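Local coordinates for protein phytase (Citrobacter braakii, PDB 3ZHC) that belongs to branch 2 of the histidine phosphatase superfamily, as bacterial phytases of this kind do, and forms a two-chain assembly in this structure, at residues B[28-36]-B[84-93]; B[398-406]-B[414-422]. The protein carries 2 engineered substitutions. All blocks are in the same frame, centred on the assembly; numbering follows the deposited sequence.

Interaction 1. Residues B[28-36]-B[84-93]; sequences MKLERVVIV and QRLWFTSKGL
Leu30 on strand 28-36 and Leu93, just beyond the end of helix 84-90, bring the two backbones closest, with their CA atoms 5.9 Å apart. The branch CD2 of Leu30 does most of the touching. It rests on CB of Leu93 at 4.0 Å, on CD1 of Phe88 and on CZ3 of Trp87, whose indole is itself covered on one face by CG of Lys91. Leu93 answers with both methyls. With CG trans to the backbone nitrogen (chi1 -176°), CD1 is laid against the main chain of the strand, 3.3 Å from Glu31 O, while CD2 meets Val33 CG2 at 3.5 Å. Glu31 and Arg32 together oppose Lys358 in a classic beta bulge, and the extra residue turns Leu30, Val33 and Ile35 all to the helix side despite their uneven spacing. Phe88 fills the next gap along the strand: its CE1 lies 3.5 Å from Val33 CG2, and Ile35 CD1 comes in at the ring edge near CZ. Gln84 OE1 lies over one face of the ring, offset toward its rim, while NE2 of the same amide is held by Glu353. The packing is apolar, but two waters bridge the backbones at the Lys91 end of the contact, both donating to Lys91 O at 2.7 Å: one also donates to Leu30 O at 2.7 Å, and the other accepts from Leu30 N. Just after Lys91 the helix ends in a Schellman motif: Gly92, with a positive phi of 82°, and Leu93 give their N-H groups to Thr89 O and Phe88 O. With Val34 and Val36 packed on helix 282-301 behind the strand, the arrangement is that of a helix laid on one face of a central sheet in the three-layer alpha/beta/alpha domain of histidine phosphatases.

Interaction 2. Residues B[398-406]-B[414-422]; sequences LKLIACEEK and LKSFSRLIK
Leu420 of helix 414-422 pushes its two methyls into a hollow formed by Leu400, Ala402 and Cys403, residues of the type I beta turn from Leu400 to Cys403. This turn belongs to a loop tied by a disulfide from Cys403 to Cys412, shortly before the helix. CD1 of Leu420 presses on CB of Ala402 at 3.5 Å, tighter than usual for two carbons, whereas CD2 settles between Leu400 CD2 at 3.8 Å and the sulfur of Cys403. The side chain reaches the hollow because its CG swings away from the backbone nitrogen (chi1 -174°). The other methyl of Leu400, CD1, is a bump in its turn: it abuts the edge of the Phe417 ring, close to the ring plane and 3.5 Å from CD1 of Phe417. One helical turn before Leu420, the small Ser416 lets the loop come close, so that CB of Cys403 sits only 4.1 Å from CB of Ser416. Glu405 curls past the serine hydroxyl, its CB, CG and CD all about 3.4 Å from Ser416 OG, which also hydrogen-bonds Ser413 OG. Toward the solvent side, Arg419 lies across Glu404 at about a right angle. The carboxylate and guanidinium are nearly coplanar, 27° apart, and OE2 of Glu404 stands at the guanidinium edge in a long salt bridge to NH2. Glu405 OE2, beyond salt-bridge range of NH1, probably adds to the negative field around the guanidinium. A water links the two backbones, accepting from Glu404 N and donating to Ser416 O, an oxygen that also takes the helical bond from Leu420 N. Loop and helix are bonded directly from Glu405 N to Ser416 OG, 2.9 Å long with an N-H...O angle of 161°.

Overall arrangement
Interactions 1 and 2 follow one another along the chain, their centres 20 Å apart and their nearest atoms about 7 Å apart, without touching. The mixed sheet joins them: strand 28-38 pairs with 353-361, which pairs with 366-375, the neighbour of both 394-398 and 412-413. Helix 71-90 lies on one face, whereas helix 414-424 leans on helix 282-301, the helix behind strand 28-38; Leu300 there touches both Val34 and Phe417. Interaction 1 lies on the strand leading into the Arg-His-Gly motif, which in this superfamily probably marks its active-site end. In interaction 2, Gln61 of the second subunit hydrogen-bonds Lys399 N and its Gln58 Lys406 NZ; that subunit does not touch interaction 1.

Interaction 1. Residues B[28-36]-B[84-93]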
loop_
_atom_site.group_PDB
_atom_site.type_symbol
_atom_site.label_atom_id
_atom_site.label_comp_id
_atom_site.label_asym_id
_atom_site.label_seq_id
_atom_site.Cartn_x
_atom_site.Cartn_y
_atom_site.Cartn_z
ATOM N N MET B 28 29.026 -15.733 6.879
ATOM C CA MET B 28 28.976 -14.329 6.401
ATOM C C MET B 28 29.442 -13.403 7.498
ATOM O O MET B 28 28.875 -13.417 8.579
ATOM C CB MET B 28 27.550 -13.959 5.980
ATOM C CG MET B 28 27.059 -14.681 4.724
ATOM S SD MET B 28 27.764 -14.029 3.185
ATOM C CE MET B 28 26.856 -12.535 3.002
ATOM N N LYS B 29 30.478 -12.596 7.210
ATOM C CA LYS B 29 31.058 -11.654 8.158
ATOM C C LYS B 29 30.801 -10.197 7.720
ATOM O O LYS B 29 31.080 -9.831 6.569
ATOM C CB LYS B 29 32.571 -11.884 8.265
ATOM C CG LYS B 29 33.265 -11.051 9.374
ATOM C CD LYS B 29 34.765 -10.883 9.137
ATOM C CE LYS B 29 35.357 -9.854 10.117
ATOM N NZ LYS B 29 36.761 -9.474 9.779
ATOM N N LEU B 30 30.283 -9.380 8.648
ATOM C CA LEU B 30 30.027 -7.950 8.411
ATOM C C LEU B 30 31.329 -7.189 8.532
ATOM O O LEU B 30 31.957 -7.215 9.587
ATOM C CB LEU B 30 29.006 -7.402 9.422
ATOM C CG LEU B 30 28.462 -5.982 9.221
ATOM C CD1 LEU B 30 27.702 -5.879 7.925
ATOM C CD2 LEU B 30 27.563 -5.603 10.376
ATOM N N GLU B 31 31.735 -6.507 7.453
ATOM C CA GLU B 31 33.020 -5.766 7.421
ATOM C C GLU B 31 32.892 -4.240 7.451
ATOM O O GLU B 31 33.742 -3.580 8.036
ATOM C CB GLU B 31 33.857 -6.212 6.205
ATOM C CG GLU B 31 34.577 -7.578 6.424
ATOM C CD GLU B 31 35.632 -7.889 5.353
ATOM O OE1 GLU B 31 35.447 -7.500 4.161
ATOM O OE2 GLU B 31 36.653 -8.537 5.710
ATOM N N ARG B 32 31.843 -3.694 6.812
ATOM C CA ARG B 32 31.616 -2.234 6.736
ATOM C C ARG B 32 30.138 -1.873 6.661
ATOM O O ARG B 32 29.344 -2.632 6.114
ATOM C CB ARG B 32 32.289 -1.632 5.501
ATOM C CG ARG B 32 33.739 -1.918 5.344
ATOM C CD ARG B 32 34.286 -1.227 4.162
ATOM N NE ARG B 32 35.684 -1.579 3.913
ATOM C CZ ARG B 32 36.421 -1.099 2.903
ATOM N NH1 ARG B 32 35.904 -0.227 2.019
ATOM N NH2 ARG B 32 37.694 -1.491 2.767
ATOM N N VAL B 33 29.783 -0.708 7.215
ATOM C CA VAL B 33 28.417 -0.178 7.146
ATOM C C VAL B 33 28.425 1.321 6.834
ATOM O O VAL B 33 29.256 2.064 7.328
ATOM C CB VAL B 33 27.590 -0.449 8.462
ATOM C CG1 VAL B 33 26.170 0.189 8.392
ATOM C CG2 VAL B 33 27.471 -1.943 8.736
ATOM N N VAL B 34 27.497 1.737 5.988
ATOM C CA VAL B 34 27.241 3.145 5.749
ATOM C C VAL B 34 25.787 3.345 6.087
ATOM O O VAL B 34 24.948 2.592 5.625
ATOM C CB VAL B 34 27.522 3.584 4.313
ATOM C CG1 VAL B 34 27.212 5.096 4.140
ATOM C CG2 VAL B 34 28.955 3.312 3.940
ATOM N N ILE B 35 25.502 4.357 6.915
ATOM C CA ILE B 35 24.148 4.730 7.284
ATOM C C ILE B 35 23.892 6.128 6.785
ATOM O O ILE B 35 24.674 7.032 7.083
ATOM C CB ILE B 35 23.932 4.693 8.817
ATOM C CG1 ILE B 35 24.103 3.273 9.357
ATOM C CG2 ILE B 35 22.520 5.237 9.197
ATOM C CD1 ILE B 35 24.015 3.158 10.917
ATOM N N VAL B 36 22.814 6.306 6.005
ATOM C CA VAL B 36 22.317 7.630 5.647
ATOM C C VAL B 36 21.057 7.794 6.501
ATOM O O VAL B 36 20.051 7.099 6.282
ATOM C CB VAL B 36 21.983 7.781 4.174
ATOM C CG1 VAL B 36 21.451 9.169 3.911
ATOM C CG2 VAL B 36 23.197 7.534 3.331
ATOM N N GLN B 84 22.017 0.022 17.450
ATOM C CA GLN B 84 23.055 -0.239 16.437
ATOM C C GLN B 84 24.401 -0.657 17.065
ATOM O O GLN B 84 25.095 -1.503 16.494
ATOM C CB GLN B 84 23.234 0.962 15.475
ATOM C CG GLN B 84 22.002 1.278 14.530
ATOM C CD GLN B 84 21.740 0.228 13.436
ATOM O OE1 GLN B 84 21.885 -0.971 13.645
ATOM N NE2 GLN B 84 21.332 0.694 12.273
ATOM N N ARG B 85 24.757 -0.073 18.225
ATOM C CA ARG B 85 25.958 -0.500 18.988
ATOM C C ARG B 85 25.878 -1.999 19.312
ATOM O O ARG B 85 26.804 -2.740 19.031
ATOM C CB ARG B 85 26.105 0.300 20.290
ATOM C CG ARG B 85 27.334 -0.078 21.184
ATOM C CD ARG B 85 27.142 0.404 22.642
ATOM N NE ARG B 85 28.207 -0.105 23.521
ATOM C CZ ARG B 85 29.447 0.420 23.643
ATOM N NH1 ARG B 85 29.837 1.509 22.932
ATOM N NH2 ARG B 85 30.326 -0.151 24.489
ATOM N N LEU B 86 24.749 -2.410 19.904
ATOM C CA LEU B 86 24.504 -3.821 20.285
ATOM C C LEU B 86 24.480 -4.746 19.075
ATOM O O LEU B 86 25.059 -5.835 19.113
ATOM C CB LEU B 86 23.187 -3.956 21.071
ATOM C CG LEU B 86 23.139 -3.250 22.442
ATOM C CD1 LEU B 86 21.721 -3.064 22.927
ATOM C CD2 LEU B 86 24.003 -4.017 23.492
ATOM N N TRP B 87 23.815 -4.308 18.001
ATOM C CA TRP B 87 23.700 -5.121 16.787
ATOM C C TRP B 87 25.052 -5.245 16.059
ATOM O O TRP B 87 25.446 -6.348 15.697
ATOM C CB TRP B 87 22.615 -4.581 15.842
ATOM C CG TRP B 87 22.278 -5.556 14.794
ATOM C CD1 TRP B 87 21.500 -6.686 14.937
ATOM C CD2 TRP B 87 22.700 -5.528 13.443
ATOM N NE1 TRP B 87 21.417 -7.352 13.748
ATOM C CE2 TRP B 87 22.145 -6.666 12.808
ATOM C CE3 TRP B 87 23.493 -4.654 12.695
ATOM C CZ2 TRP B 87 22.358 -6.949 11.458
ATOM C CZ3 TRP B 87 23.710 -4.932 11.345
ATOM C CH2 TRP B 87 23.144 -6.072 10.741
ATOM N N PHE B 88 25.748 -4.119 15.857
ATOM C CA PHE B 88 27.088 -4.142 15.203
ATOM C C PHE B 88 28.149 -4.920 16.021
ATOM O O PHE B 88 29.055 -5.540 15.441
ATOM C CB PHE B 88 27.618 -2.723 14.896
ATOM C CG PHE B 88 26.826 -1.958 13.827
ATOM C CD1 PHE B 88 26.317 -2.598 12.670
ATOM C CD2 PHE B 88 26.615 -0.581 13.966
ATOM C CE1 PHE B 88 25.598 -1.871 11.696
ATOM C CE2 PHE B 88 25.900 0.149 12.995
ATOM C CZ PHE B 88 25.390 -0.497 11.861
ATOM N N THR B 89 28.025 -4.875 17.352
ATOM C CA THR B 89 28.928 -5.606 18.256
ATOM C C THR B 89 28.663 -7.121 18.200
ATOM O O THR B 89 29.611 -7.905 18.197
ATOM C CB THR B 89 28.846 -5.055 19.729
ATOM O OG1 THR B 89 29.274 -3.686 19.752
ATOM C CG2 THR B 89 29.722 -5.871 20.686
ATOM N N SER B 90 27.384 -7.521 18.144
ATOM C CA SER B 90 27.014 -8.949 18.060
ATOM C C SER B 90 27.475 -9.617 16.749
ATOM O O SER B 90 27.699 -10.824 16.725
ATOM C CB SER B 90 25.505 -9.141 18.219
ATOM O OG SER B 90 24.812 -8.683 17.076
ATOM N N LYS B 91 27.593 -8.820 15.676
ATOM C CA LYS B 91 28.086 -9.299 14.372
ATOM C C LYS B 91 29.607 -9.133 14.214
ATOM O O LYS B 91 30.150 -9.521 13.189
ATOM C CB LYS B 91 27.371 -8.568 13.214
ATOM C CG LYS B 91 25.834 -8.626 13.241
ATOM C CD LYS B 91 25.295 -10.017 13.145
ATOM C CE LYS B 91 23.782 -10.016 13.233
ATOM N NZ LYS B 91 23.261 -11.387 13.400
ATOM N N GLY B 92 30.283 -8.560 15.219
ATOM C CA GLY B 92 31.740 -8.365 15.188
ATOM C C GLY B 92 32.272 -7.149 14.429
ATOM O O GLY B 92 33.486 -7.021 14.269
ATOM N N LEU B 93 31.380 -6.256 13.958
ATOM C CA LEU B 93 31.800 -5.038 13.221
ATOM C C LEU B 93 32.607 -4.110 14.116
ATOM O O LEU B 93 33.639 -3.582 13.702
ATOM C CB LEU B 93 30.582 -4.296 12.662
ATOM C CG LEU B 93 30.845 -3.052 11.797
ATOM C CD1 LEU B 93 31.497 -3.457 10.491
ATOM C CD2 LEU B 93 29.565 -2.298 11.540
HETATM O O HOH W 1 32.352 -8.778 11.772
HETATM O O HOH W 2 29.070 -10.904 11.134
#

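Interaction 2. Residues B[398-406]-B[414-422]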
loop_
_atom_site.group_PDB
_atom_site.type_symbol
_atom_site.label_atom_id
_atom_site.label_comp_id
_atom_site.label_asym_id
_atom_site.label_seq_id
_atom_site.Cartn_x
_atom_site.Cartn_y
_atom_site.Cartn_z
ATOM N N LEU B 398 15.389 -4.237 2.227
ATOM C CA LEU B 398 15.215 -3.587 0.925
ATOM C C LEU B 398 15.853 -4.451 -0.176
ATOM O O LEU B 398 16.870 -5.148 0.068
ATOM C CB LEU B 398 15.795 -2.174 0.928
ATOM C CG LEU B 398 15.246 -1.244 2.028
ATOM C CD1 LEU B 398 15.876 0.091 1.902
ATOM C CD2 LEU B 398 13.711 -1.112 1.978
ATOM N N LYS B 399 15.248 -4.387 -1.375
ATOM C CA LYS B 399 15.672 -5.184 -2.524
ATOM C C LYS B 399 16.180 -4.291 -3.673
ATOM O O LYS B 399 15.411 -3.478 -4.231
ATOM C CB LYS B 399 14.511 -6.057 -3.016
ATOM C CG LYS B 399 13.791 -6.889 -1.914
ATOM C CD LYS B 399 14.724 -7.824 -1.156
ATOM C CE LYS B 399 13.962 -8.592 -0.055
ATOM N NZ LYS B 399 14.848 -9.509 0.736
ATOM N N LEU B 400 17.470 -4.442 -4.017
ATOM C CA LEU B 400 18.086 -3.754 -5.148
ATOM C C LEU B 400 17.961 -4.739 -6.305
ATOM O O LEU B 400 18.889 -5.500 -6.587
ATOM C CB LEU B 400 19.555 -3.377 -4.879
ATOM C CG LEU B 400 19.849 -2.056 -4.208
ATOM C CD1 LEU B 400 21.322 -1.970 -3.851
ATOM C CD2 LEU B 400 19.449 -0.910 -5.125
ATOM N N ILE B 401 16.803 -4.705 -6.967
ATOM C CA ILE B 401 16.453 -5.651 -8.057
ATOM C C ILE B 401 17.347 -5.517 -9.321
ATOM O O ILE B 401 17.675 -6.526 -9.962
ATOM C CB ILE B 401 14.961 -5.502 -8.461
ATOM C CG1 ILE B 401 14.032 -5.843 -7.286
ATOM C CG2 ILE B 401 14.617 -6.401 -9.644
ATOM C CD1 ILE B 401 12.599 -5.500 -7.556
ATOM N N ALA B 402 17.730 -4.280 -9.657
ATOM C CA ALA B 402 18.561 -3.985 -10.855
ATOM C C ALA B 402 19.970 -4.629 -10.873
ATOM O O ALA B 402 20.591 -4.699 -11.946
ATOM C CB ALA B 402 18.690 -2.468 -11.045
ATOM N N CYS B 403 20.472 -5.081 -9.702
ATOM C CA CYS B 403 21.794 -5.748 -9.606
ATOM C C CYS B 403 21.883 -6.979 -10.489
ATOM O O CYS B 403 20.929 -7.752 -10.580
ATOM C CB CYS B 403 22.115 -6.157 -8.157
ATOM S SG CYS B 403 22.615 -4.823 -7.096
ATOM N N GLU B 404 23.037 -7.153 -11.132
ATOM C CA GLU B 404 23.276 -8.291 -12.029
ATOM C C GLU B 404 23.471 -9.579 -11.244
ATOM O O GLU B 404 22.759 -10.559 -11.464
ATOM C CB GLU B 404 24.517 -8.054 -12.887
ATOM C CG GLU B 404 24.438 -6.880 -13.836
ATOM C CD GLU B 404 23.778 -7.214 -15.157
ATOM O OE1 GLU B 404 22.668 -7.806 -15.147
ATOM O OE2 GLU B 404 24.375 -6.875 -16.218
ATOM N N GLU B 405 24.445 -9.552 -10.327
ATOM C CA GLU B 405 24.834 -10.706 -9.530
ATOM C C GLU B 405 24.202 -10.614 -8.139
ATOM O O GLU B 405 24.428 -9.625 -7.422
ATOM C CB GLU B 405 26.366 -10.758 -9.395
ATOM C CG GLU B 405 27.177 -10.602 -10.729
ATOM C CD GLU B 405 28.563 -9.931 -10.514
ATOM O OE1 GLU B 405 29.377 -10.439 -9.696
ATOM O OE2 GLU B 405 28.817 -8.879 -11.161
ATOM N N LYS B 406 23.415 -11.637 -7.767
ATOM C CA LYS B 406 22.764 -11.731 -6.446
ATOM C C LYS B 406 23.158 -13.009 -5.670
ATOM O O LYS B 406 23.500 -14.026 -6.270
ATOM C CB LYS B 406 21.215 -11.723 -6.570
ATOM C CG LYS B 406 20.489 -10.362 -6.431
ATOM C CD LYS B 406 20.451 -9.544 -7.712
ATOM C CE LYS B 406 19.256 -8.549 -7.699
ATOM N NZ LYS B 406 17.893 -9.240 -7.898
ATOM N N LEU B 414 29.362 -6.873 -4.607
ATOM C CA LEU B 414 30.017 -5.566 -4.445
ATOM C C LEU B 414 30.166 -4.801 -5.790
ATOM O O LEU B 414 29.831 -3.602 -5.856
ATOM C CB LEU B 414 31.381 -5.728 -3.757
ATOM C CG LEU B 414 32.119 -4.459 -3.325
ATOM C CD1 LEU B 414 31.328 -3.694 -2.265
ATOM C CD2 LEU B 414 33.492 -4.820 -2.812
ATOM N N LYS B 415 30.649 -5.488 -6.844
ATOM C CA LYS B 415 30.833 -4.847 -8.164
ATOM C C LYS B 415 29.482 -4.531 -8.837
ATOM O O LYS B 415 29.359 -3.530 -9.508
ATOM C CB LYS B 415 31.738 -5.692 -9.081
ATOM C CG LYS B 415 33.200 -5.762 -8.594
ATOM C CD LYS B 415 34.153 -6.337 -9.660
ATOM C CE LYS B 415 33.764 -7.755 -10.065
ATOM N NZ LYS B 415 34.674 -8.316 -11.111
ATOM N N SER B 416 28.478 -5.410 -8.639
ATOM C CA SER B 416 27.104 -5.168 -9.160
ATOM C C SER B 416 26.483 -3.939 -8.492
ATOM O O SER B 416 25.799 -3.152 -9.148
ATOM C CB SER B 416 26.165 -6.375 -8.949
ATOM O OG SER B 416 26.399 -7.394 -9.881
ATOM N N PHE B 417 26.721 -3.796 -7.177
ATOM C CA PHE B 417 26.260 -2.629 -6.426
ATOM C C PHE B 417 26.930 -1.367 -6.962
ATOM O O PHE B 417 26.246 -0.392 -7.279
ATOM C CB PHE B 417 26.529 -2.781 -4.909
ATOM C CG PHE B 417 26.109 -1.581 -4.098
ATOM C CD1 PHE B 417 24.754 -1.348 -3.832
ATOM C CD2 PHE B 417 27.059 -0.678 -3.605
ATOM C CE1 PHE B 417 24.341 -0.222 -3.079
ATOM C CE2 PHE B 417 26.660 0.447 -2.851
ATOM C CZ PHE B 417 25.292 0.671 -2.590
ATOM N N SER B 418 28.262 -1.404 -7.067
ATOM C CA SER B 418 29.044 -0.262 -7.572
ATOM C C SER B 418 28.672 0.117 -9.016
ATOM O O SER B 418 28.572 1.288 -9.335
ATOM C CB SER B 418 30.541 -0.553 -7.481
ATOM O OG SER B 418 31.297 0.596 -7.784
ATOM N N ARG B 419 28.468 -0.886 -9.872
ATOM C CA ARG B 419 28.105 -0.641 -11.288
ATOM C C ARG B 419 26.693 -0.050 -11.454
ATOM O O ARG B 419 26.455 0.704 -12.385
ATOM C CB ARG B 419 28.313 -1.916 -12.154
ATOM C CG ARG B 419 29.817 -2.117 -12.535
ATOM C CD ARG B 419 30.109 -3.412 -13.375
ATOM N NE ARG B 419 29.063 -3.680 -14.390
ATOM C CZ ARG B 419 28.057 -4.579 -14.279
ATOM N NH1 ARG B 419 27.910 -5.366 -13.185
ATOM N NH2 ARG B 419 27.185 -4.702 -15.286
ATOM N N LEU B 420 25.781 -0.397 -10.547
ATOM C CA LEU B 420 24.433 0.210 -10.515
ATOM C C LEU B 420 24.528 1.696 -10.175
ATOM O O LEU B 420 23.787 2.508 -10.731
ATOM C CB LEU B 420 23.552 -0.506 -9.506
ATOM C CG LEU B 420 22.083 -0.137 -9.409
ATOM C CD1 LEU B 420 21.371 -0.263 -10.754
ATOM C CD2 LEU B 420 21.440 -1.029 -8.382
ATOM N N ILE B 421 25.452 2.035 -9.259
ATOM C CA ILE B 421 25.735 3.424 -8.888
ATOM C C ILE B 421 26.319 4.205 -10.080
ATOM O O ILE B 421 25.982 5.367 -10.268
ATOM C CB ILE B 421 26.657 3.517 -7.605
ATOM C CG1 ILE B 421 25.852 3.110 -6.366
ATOM C CG2 ILE B 421 27.241 4.911 -7.423
ATOM C CD1 ILE B 421 26.606 3.198 -5.064
ATOM N N LYS B 422 27.179 3.565 -10.878
ATOM C CA LYS B 422 27.716 4.202 -12.105
ATOM C C LYS B 422 26.623 4.524 -13.127
ATOM O O LYS B 422 26.656 5.583 -13.761
ATOM C CB LYS B 422 28.749 3.316 -12.806
ATOM C CG LYS B 422 30.018 2.962 -12.028
ATOM C CD LYS B 422 30.715 4.171 -11.428
ATOM C CE LYS B 422 30.529 4.259 -9.946
ATOM N NZ LYS B 422 31.401 3.248 -9.277
HETATM O O HOH W 3 24.707 -4.700 -11.245
#